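CurH (Lyngbya majuscula, PDB 3KG7) is the dehydratase domain of a curacin polyketide synthase module and probably removes water from a beta-hydroxyacyl intermediate to leave a carbon-carbon double bond. Local coordinates at residues C[85-89]-C[113-119]; C[132-138]-C[268-274]; C[179-185]-C[243-249]. All coordinates share one frame; numbering follows the deposited sequence.

Contact 1: C[85-89]-C[113-119]; sequences TRETQ and QEEWQQH
Glu87 and Gln113 approach to 9.1 Å between their CA atoms, and Gln89 and Gln118 to 9.5 Å, spacings too wide for backbone pairing. The touching parts run 63° apart, and no hydrogen bond passes between them. The gap is spanned by side chains, above all by Trp116, whose indole reaches back to strand 86-92. Its CZ3 lies 3.4 Å from Glu87 O and its CH2 3.6 Å from Glu87 OE2, with the carboxylate standing nearly upright to the ring, their planes 86° apart. Glu87 gets there with an extended chain, CG anti to the backbone N (chi1 -171°), and its OE2 also forms a salt bridge with Arg108.

That partner belongs to strand 101-109, which lies between strands 86-92 and 117-124 in the sheet order of this hotdog unit, so the contact joins next-nearest strands where the second of them is only beginning. Gln89 adds its NE2, 3.9 Å from Trp116 CH2, while its amide is hydrogen-bonded to Glu17 and Ala19 of the second subunit; Trp116 also packs on that Ala19, placing this side at the dimer interface. Arg86 turns to the other flank. Its NH2 forms a long salt bridge with Glu114 OE1, 3.7 Å away at the guanidinium edge, whereas its NH1, like His119 NE2, is hydrogen-bonded to Ser107 OG.

Contact 2: C[132-138]-C[268-274]; sequences PTLSVDI and LDETGQA
The hairpin turn joining strands 260-268 and 274-286 meets, through Gly272 and Ala274, an irregular connection, 132-138, that leads from strand 117-124 of the first hotdog unit into helix 138-144 of the second. The turn is a type I turn followed by a G1 beta bulge. Asp269 N donates to Gln273 O, Gly272 N gives a weak bond to Asp269 O, and Gly272 holds the bulge position with a positive phi (108°). Asp269 OD2 faces three successive amides inside the loop, with weak bonds from Thr271 N and Gly272 N and a better one from Gln273 N at 3.0 Å, which meets it from above the carboxylate plane.

Across the contact the chains come close at Ser135 and Gln273, whose CA atoms are 4.6 Å apart. One conventional hydrogen bond joins the two segments: Ala274 N to Leu134 O, 3.1 Å, lying nearly on the line of the carbonyl bond. Nearer the turn, Gly272 lets the backbones come together, and its CA makes a CH...O contact of 3.5 Å with Val136 O. Around this backbone approach sit small apolar meetings. Ala274 CB packs against Leu134 CB at 4.2 Å, and Val136 CB reaches Leu268 CD2 at 4.3 Å. Ile138 CG2 lies over the turn, 4.1 Å from Glu270 O. Just before it, Asp137 takes the N-cap position of helix 138-144, and Ile138 also packs on Tyr245 of the neighbouring strand, so the helix start is set directly beside the hairpin.

A single conventional bond, close backbone fit and modest apolar packing thus share the work: the turn is braced from within by Asp269, and 132-138 runs along it.

Contact 3: C[179-185]-C[243-249]; sequences ETSLLEI and RFYAYVE
Ile185 lies over one face of the Phe244 ring, its CB 4.2 Å from the centroid in a CH-pi contact, while its CG2 reaches Phe244 CZ at 3.6 Å. The other branch of the isoleucine, CG1 anti to the carbonyl carbon (chi1 -66°), carries CD1 to Ala246 CB, 3.8 Å away, and Leu183 continues this face. On the opposite face Leu182 CD1 sits between two tyrosines, 3.8 Å from Tyr245 CB and 3.7 Å from Tyr247 CD1. Beside it Glu184 runs alongside Tyr245, pointing the same way, its CG 3.7 Å from Tyr245 CE1.

These meetings are set by an antiparallel ladder, the strands running 163° apart. Ser181 with Val248, Leu183 with Ala246 and Ile185 with Phe244 are hydrogen-bonded pairs, each closed by two backbone bonds; Leu182-Tyr247 and Glu184-Tyr245 are the non-hydrogen-bonded pairs between them. Further out, strands 171-176 and 260-268 flank the two; from helix 138-144, Ile138 and Leu141 both pack on Leu182, Ile138 also on Tyr245 and Leu141 on Tyr247.

At the strand end Glu184 OE2 stands over the guanidinium face of Arg243, 3.8 Å from its NE, a long salt bridge; Arg172 lies close to both residues. Since no N-H points at the oxygen, the attraction is probably electrostatic only and adds little directional restraint to a register defined by the six backbone bonds.

Contacts 1 and 3 are both partly buried, contact 3 having more buried residues, whereas contact 2 is a surface meeting of two loops. Contact 3 is also the most regular, a bonded pair of neighbouring strands; the strands of contact 1 are not neighbours. Contacts 2 and 3 share the second hotdog unit and touch: Leu268 O comes 2.7 Å from Tyr245 N, a probable hydrogen bond, and both involve helix 138-144. Contact 1 lies on the opposite side of the chain's centre from the other two, about 25 Å from contact 2 and about 22 Å from contact 3 between nearest atoms. There an indole meets charged and amide groups and the second subunit takes part; no other chain touches contacts 2 or 3.

Contact 1: C[85-89]-C[113-119]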
# COMPACT_ATOMS: atom_id res chain seq x y z
N THR C 85 -12.52 -16.45 0.34
CA THR C 85 -11.57 -15.45 0.82
C THR C 85 -11.82 -14.17 0.07
O THR C 85 -11.90 -14.17 -1.15
CB THR C 85 -10.10 -15.89 0.57
OG1 THR C 85 -9.75 -16.95 1.47
CG2 THR C 85 -9.10 -14.74 0.75
N ARG C 86 -11.96 -13.08 0.80
CA ARG C 86 -12.08 -11.76 0.21
C ARG C 86 -10.90 -10.89 0.59
O ARG C 86 -10.65 -10.64 1.77
CB ARG C 86 -13.41 -11.11 0.60
CG ARG C 86 -14.60 -11.83 0.02
CD ARG C 86 -15.70 -10.88 -0.33
NE ARG C 86 -16.07 -11.02 -1.73
CZ ARG C 86 -15.86 -10.10 -2.66
NH1 ARG C 86 -15.29 -8.94 -2.35
NH2 ARG C 86 -16.22 -10.33 -3.90
N GLU C 87 -10.16 -10.46 -0.42
CA GLU C 87 -9.05 -9.53 -0.29
C GLU C 87 -9.61 -8.16 0.07
O GLU C 87 -10.30 -7.54 -0.73
CB GLU C 87 -8.34 -9.48 -1.65
CG GLU C 87 -7.03 -8.74 -1.71
CD GLU C 87 -6.36 -8.88 -3.07
OE1 GLU C 87 -6.45 -9.98 -3.67
OE2 GLU C 87 -5.75 -7.89 -3.54
N THR C 88 -9.33 -7.70 1.29
CA THR C 88 -9.99 -6.51 1.82
C THR C 88 -9.00 -5.36 2.05
O THR C 88 -7.86 -5.59 2.44
CB THR C 88 -10.72 -6.86 3.12
OG1 THR C 88 -11.43 -8.09 2.94
CG2 THR C 88 -11.70 -5.77 3.51
N GLN C 89 -9.43 -4.13 1.78
CA GLN C 89 -8.57 -2.96 1.93
C GLN C 89 -9.34 -1.81 2.56
O GLN C 89 -10.38 -1.40 2.03
CB GLN C 89 -8.01 -2.52 0.58
CG GLN C 89 -6.93 -3.44 0.03
CD GLN C 89 -6.15 -2.84 -1.13
OE1 GLN C 89 -6.38 -1.70 -1.51
NE2 GLN C 89 -5.23 -3.61 -1.69
N GLN C 113 -10.06 -13.01 -8.82
CA GLN C 113 -9.58 -11.65 -9.11
C GLN C 113 -10.69 -10.90 -9.84
O GLN C 113 -10.60 -10.63 -11.05
CB GLN C 113 -8.26 -11.67 -9.91
CG GLN C 113 -7.09 -12.38 -9.21
CD GLN C 113 -6.37 -11.50 -8.18
OE1 GLN C 113 -5.57 -10.63 -8.54
NE2 GLN C 113 -6.63 -11.74 -6.91
N GLU C 114 -11.76 -10.59 -9.10
CA GLU C 114 -12.94 -9.89 -9.61
C GLU C 114 -12.75 -8.37 -9.51
O GLU C 114 -11.68 -7.91 -9.11
CB GLU C 114 -14.16 -10.34 -8.81
CG GLU C 114 -15.48 -10.32 -9.58
CD GLU C 114 -16.61 -11.01 -8.82
OE1 GLU C 114 -16.69 -10.86 -7.58
OE2 GLU C 114 -17.42 -11.71 -9.48
N GLU C 115 -13.77 -7.60 -9.87
CA GLU C 115 -13.70 -6.15 -9.72
C GLU C 115 -13.98 -5.75 -8.26
O GLU C 115 -14.75 -6.41 -7.56
CB GLU C 115 -14.66 -5.45 -10.69
CG GLU C 115 -14.17 -4.08 -11.16
CD GLU C 115 -12.79 -4.12 -11.81
OE1 GLU C 115 -12.65 -4.74 -12.90
OE2 GLU C 115 -11.84 -3.54 -11.22
N TRP C 116 -13.32 -4.68 -7.82
CA TRP C 116 -13.40 -4.23 -6.44
C TRP C 116 -14.81 -3.73 -6.11
O TRP C 116 -15.41 -2.99 -6.89
CB TRP C 116 -12.40 -3.10 -6.19
CG TRP C 116 -10.94 -3.49 -6.17
CD1 TRP C 116 -10.02 -3.28 -7.16
CD2 TRP C 116 -10.21 -4.12 -5.09
NE1 TRP C 116 -8.78 -3.75 -6.78
CE2 TRP C 116 -8.87 -4.26 -5.51
CE3 TRP C 116 -10.57 -4.56 -3.80
CZ2 TRP C 116 -7.88 -4.83 -4.69
CZ3 TRP C 116 -9.58 -5.14 -3.00
CH2 TRP C 116 -8.26 -5.27 -3.45
N GLN C 117 -15.30 -4.14 -4.94
CA GLN C 117 -16.62 -3.75 -4.45
C GLN C 117 -16.42 -2.92 -3.21
O GLN C 117 -15.64 -3.28 -2.34
CB GLN C 117 -17.43 -5.00 -4.09
CG GLN C 117 -17.65 -6.00 -5.23
CD GLN C 117 -18.54 -7.17 -4.83
OE1 GLN C 117 -19.52 -7.01 -4.09
NE2 GLN C 117 -18.21 -8.35 -5.33
N GLN C 118 -17.13 -1.80 -3.12
CA GLN C 118 -17.04 -0.96 -1.93
C GLN C 118 -18.09 -1.37 -0.90
O GLN C 118 -19.22 -1.68 -1.24
CB GLN C 118 -17.17 0.52 -2.30
CG GLN C 118 -16.50 1.46 -1.28
CD GLN C 118 -16.80 2.93 -1.53
OE1 GLN C 118 -16.96 3.36 -2.67
NE2 GLN C 118 -16.88 3.70 -0.44
N HIS C 119 -17.69 -1.37 0.37
CA HIS C 119 -18.59 -1.76 1.43
C HIS C 119 -18.94 -0.60 2.37
O HIS C 119 -20.03 -0.57 2.94
CB HIS C 119 -18.00 -2.94 2.19
CG HIS C 119 -17.68 -4.11 1.31
ND1 HIS C 119 -18.65 -4.88 0.71
CD2 HIS C 119 -16.49 -4.62 0.91
CE1 HIS C 119 -18.08 -5.82 -0.02
NE2 HIS C 119 -16.77 -5.68 0.09

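Contact 2: C[132-138]-C[268-274]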
# COMPACT_ATOMS: atom_id res chain seq x y z
N PRO C 132 -17.95 13.22 27.48
CA PRO C 132 -19.29 12.72 27.80
C PRO C 132 -19.92 13.42 29.00
O PRO C 132 -19.26 13.63 30.02
CB PRO C 132 -19.05 11.24 28.11
CG PRO C 132 -17.56 11.09 28.26
CD PRO C 132 -16.99 12.11 27.35
N THR C 133 -21.20 13.76 28.87
CA THR C 133 -21.89 14.57 29.87
C THR C 133 -22.99 13.80 30.61
O THR C 133 -23.17 13.95 31.82
CB THR C 133 -22.42 15.90 29.26
OG1 THR C 133 -22.92 16.75 30.30
CG2 THR C 133 -23.53 15.65 28.22
N LEU C 134 -23.71 12.96 29.87
CA LEU C 134 -24.82 12.16 30.37
C LEU C 134 -24.37 11.09 31.37
O LEU C 134 -23.56 10.22 31.04
CB LEU C 134 -25.55 11.52 29.18
CG LEU C 134 -26.63 10.44 29.32
CD1 LEU C 134 -27.98 11.02 29.73
CD2 LEU C 134 -26.75 9.70 27.99
N SER C 135 -24.90 11.18 32.59
CA SER C 135 -24.74 10.13 33.60
C SER C 135 -26.04 9.31 33.65
O SER C 135 -26.99 9.61 32.93
CB SER C 135 -24.43 10.77 34.96
OG SER C 135 -24.37 9.80 36.00
N VAL C 136 -26.06 8.26 34.49
CA VAL C 136 -27.25 7.42 34.71
C VAL C 136 -27.08 6.55 35.97
O VAL C 136 -26.03 5.94 36.17
CB VAL C 136 -27.60 6.53 33.45
CG1 VAL C 136 -28.07 5.13 33.84
CG2 VAL C 136 -28.65 7.19 32.57
N ASP C 137 -28.11 6.51 36.83
CA ASP C 137 -28.13 5.55 37.94
C ASP C 137 -28.65 4.21 37.43
O ASP C 137 -29.85 4.06 37.15
CB ASP C 137 -28.99 6.05 39.11
CG ASP C 137 -28.77 5.23 40.39
OD1 ASP C 137 -29.74 4.65 40.90
OD2 ASP C 137 -27.62 5.17 40.88
N ILE C 138 -27.74 3.25 37.32
CA ILE C 138 -28.05 1.98 36.66
C ILE C 138 -28.99 1.03 37.44
O ILE C 138 -29.90 0.45 36.84
CB ILE C 138 -26.76 1.27 36.09
CG1 ILE C 138 -27.10 0.45 34.83
CG2 ILE C 138 -26.01 0.46 37.15
CD1 ILE C 138 -27.42 1.31 33.62
N LEU C 268 -23.01 3.31 27.77
CA LEU C 268 -22.81 3.61 29.19
C LEU C 268 -21.93 2.55 29.84
O LEU C 268 -22.14 1.36 29.61
CB LEU C 268 -24.14 3.66 29.93
CG LEU C 268 -25.27 4.58 29.46
CD1 LEU C 268 -26.60 4.00 29.87
CD2 LEU C 268 -25.12 5.99 30.01
N ASP C 269 -20.96 2.98 30.65
CA ASP C 269 -20.06 2.04 31.34
C ASP C 269 -20.71 1.34 32.55
O ASP C 269 -21.93 1.44 32.75
CB ASP C 269 -18.70 2.70 31.70
CG ASP C 269 -18.84 3.87 32.69
OD1 ASP C 269 -17.97 4.78 32.64
OD2 ASP C 269 -19.77 3.90 33.52
N GLU C 270 -19.89 0.65 33.34
CA GLU C 270 -20.35 -0.11 34.52
C GLU C 270 -21.11 0.75 35.54
O GLU C 270 -22.08 0.28 36.15
CB GLU C 270 -19.14 -0.77 35.22
CG GLU C 270 -19.50 -1.92 36.18
CD GLU C 270 -19.61 -3.29 35.50
OE1 GLU C 270 -18.84 -3.54 34.54
OE2 GLU C 270 -20.44 -4.12 35.93
N THR C 271 -20.67 1.99 35.72
CA THR C 271 -21.28 2.93 36.67
C THR C 271 -22.54 3.57 36.10
O THR C 271 -23.42 4.00 36.85
CB THR C 271 -20.27 4.03 37.12
OG1 THR C 271 -19.17 3.43 37.82
CG2 THR C 271 -20.93 5.05 38.06
N GLY C 272 -22.64 3.62 34.78
CA GLY C 272 -23.75 4.27 34.11
C GLY C 272 -23.34 5.58 33.46
O GLY C 272 -24.18 6.35 33.02
N GLN C 273 -22.03 5.83 33.42
CA GLN C 273 -21.47 7.00 32.74
C GLN C 273 -21.34 6.78 31.25
O GLN C 273 -20.85 5.74 30.81
CB GLN C 273 -20.11 7.35 33.32
CG GLN C 273 -20.21 8.17 34.60
CD GLN C 273 -18.87 8.44 35.23
OE1 GLN C 273 -17.82 8.11 34.67
NE2 GLN C 273 -18.89 9.05 36.42
N ALA C 274 -21.77 7.77 30.46
CA ALA C 274 -21.67 7.69 29.01
C ALA C 274 -20.21 7.81 28.56
O ALA C 274 -19.44 8.57 29.14
CB ALA C 274 -22.53 8.77 28.35

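Contact 3: C[179-185]-C[243-249]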
# COMPACT_ATOMS: atom_id res chain seq x y z
N GLU C 179 -40.97 3.98 26.29
CA GLU C 179 -40.20 5.03 25.63
C GLU C 179 -38.70 4.73 25.52
O GLU C 179 -38.03 5.27 24.64
CB GLU C 179 -40.43 6.37 26.34
CG GLU C 179 -41.85 6.89 26.21
CD GLU C 179 -42.04 8.28 26.79
OE1 GLU C 179 -42.93 8.46 27.65
OE2 GLU C 179 -41.30 9.21 26.38
N THR C 180 -38.19 3.87 26.40
CA THR C 180 -36.75 3.58 26.45
C THR C 180 -36.41 2.08 26.35
O THR C 180 -37.28 1.23 26.57
CB THR C 180 -36.09 4.17 27.74
OG1 THR C 180 -36.74 3.65 28.90
CG2 THR C 180 -36.16 5.69 27.75
N SER C 181 -35.15 1.78 26.02
CA SER C 181 -34.64 0.41 26.02
C SER C 181 -33.22 0.36 26.57
O SER C 181 -32.47 1.33 26.44
CB SER C 181 -34.68 -0.21 24.62
OG SER C 181 -33.71 0.37 23.76
N LEU C 182 -32.84 -0.77 27.16
CA LEU C 182 -31.48 -0.96 27.68
C LEU C 182 -30.94 -2.37 27.47
O LEU C 182 -31.61 -3.36 27.79
CB LEU C 182 -31.42 -0.59 29.17
CG LEU C 182 -30.05 -0.57 29.87
CD1 LEU C 182 -29.24 0.66 29.48
CD2 LEU C 182 -30.23 -0.64 31.38
N LEU C 183 -29.71 -2.46 26.95
CA LEU C 183 -29.02 -3.73 26.76
C LEU C 183 -27.76 -3.82 27.63
O LEU C 183 -26.94 -2.90 27.65
CB LEU C 183 -28.61 -3.93 25.30
CG LEU C 183 -29.67 -4.19 24.22
CD1 LEU C 183 -29.09 -4.02 22.82
CD2 LEU C 183 -30.28 -5.57 24.37
N GLU C 184 -27.61 -4.93 28.36
CA GLU C 184 -26.37 -5.21 29.07
C GLU C 184 -25.48 -6.08 28.18
O GLU C 184 -25.87 -7.18 27.80
CB GLU C 184 -26.66 -5.91 30.41
CG GLU C 184 -25.41 -6.20 31.26
CD GLU C 184 -25.75 -6.82 32.61
OE1 GLU C 184 -26.50 -6.19 33.39
OE2 GLU C 184 -25.25 -7.93 32.89
N ILE C 185 -24.30 -5.56 27.86
CA ILE C 185 -23.43 -6.18 26.86
C ILE C 185 -22.08 -6.59 27.46
O ILE C 185 -21.46 -5.81 28.18
CB ILE C 185 -23.24 -5.25 25.65
CG1 ILE C 185 -24.57 -5.08 24.91
CG2 ILE C 185 -22.18 -5.78 24.71
CD1 ILE C 185 -24.67 -3.82 24.10
N ARG C 243 -17.77 -5.15 30.56
CA ARG C 243 -19.23 -5.09 30.64
C ARG C 243 -19.71 -3.63 30.58
O ARG C 243 -19.20 -2.77 31.29
CB ARG C 243 -19.69 -5.78 31.93
CG ARG C 243 -21.14 -5.52 32.33
CD ARG C 243 -21.45 -6.13 33.69
NE ARG C 243 -21.51 -7.59 33.62
CZ ARG C 243 -21.94 -8.37 34.60
NH1 ARG C 243 -22.36 -7.85 35.75
NH2 ARG C 243 -21.97 -9.69 34.44
N PHE C 244 -20.69 -3.37 29.71
CA PHE C 244 -21.26 -2.04 29.53
C PHE C 244 -22.70 -2.11 29.05
O PHE C 244 -23.25 -3.21 28.87
CB PHE C 244 -20.42 -1.21 28.56
CG PHE C 244 -20.37 -1.76 27.16
CD1 PHE C 244 -21.20 -1.26 26.17
CD2 PHE C 244 -19.48 -2.79 26.83
CE1 PHE C 244 -21.15 -1.77 24.87
CE2 PHE C 244 -19.43 -3.31 25.53
CZ PHE C 244 -20.27 -2.79 24.55
N TYR C 245 -23.31 -0.95 28.82
CA TYR C 245 -24.73 -0.87 28.47
C TYR C 245 -24.99 -0.08 27.18
O TYR C 245 -24.22 0.82 26.83
CB TYR C 245 -25.52 -0.27 29.64
CG TYR C 245 -25.43 -1.06 30.93
CD1 TYR C 245 -26.35 -2.07 31.22
CD2 TYR C 245 -24.42 -0.79 31.86
CE1 TYR C 245 -26.27 -2.80 32.39
CE2 TYR C 245 -24.33 -1.52 33.05
CZ TYR C 245 -25.26 -2.52 33.30
OH TYR C 245 -25.18 -3.24 34.47
N ALA C 246 -26.06 -0.44 26.49
CA ALA C 246 -26.54 0.32 25.34
C ALA C 246 -27.92 0.86 25.68
O ALA C 246 -28.83 0.08 25.99
CB ALA C 246 -26.58 -0.54 24.10
N TYR C 247 -28.07 2.18 25.61
CA TYR C 247 -29.26 2.87 26.10
C TYR C 247 -29.93 3.66 24.98
O TYR C 247 -29.30 4.51 24.35
CB TYR C 247 -28.83 3.79 27.26
CG TYR C 247 -29.94 4.46 28.04
CD1 TYR C 247 -31.04 3.74 28.50
CD2 TYR C 247 -29.86 5.82 28.36
CE1 TYR C 247 -32.06 4.36 29.23
CE2 TYR C 247 -30.87 6.45 29.09
CZ TYR C 247 -31.96 5.72 29.52
OH TYR C 247 -32.96 6.32 30.24
N VAL C 248 -31.19 3.36 24.71
CA VAL C 248 -31.96 4.10 23.69
C VAL C 248 -33.06 4.90 24.39
O VAL C 248 -33.89 4.33 25.10
CB VAL C 248 -32.54 3.15 22.61
CG1 VAL C 248 -33.30 3.93 21.53
CG2 VAL C 248 -31.44 2.32 21.98
N GLU C 249 -33.06 6.21 24.18
CA GLU C 249 -33.93 7.13 24.92
C GLU C 249 -35.28 7.40 24.26
O GLU C 249 -36.25 7.71 24.95
CB GLU C 249 -33.21 8.45 25.21
CG GLU C 249 -32.13 8.33 26.28
CD GLU C 249 -31.09 9.44 26.21
OE1 GLU C 249 -31.45 10.63 26.39
OE2 GLU C 249 -29.90 9.13 26.00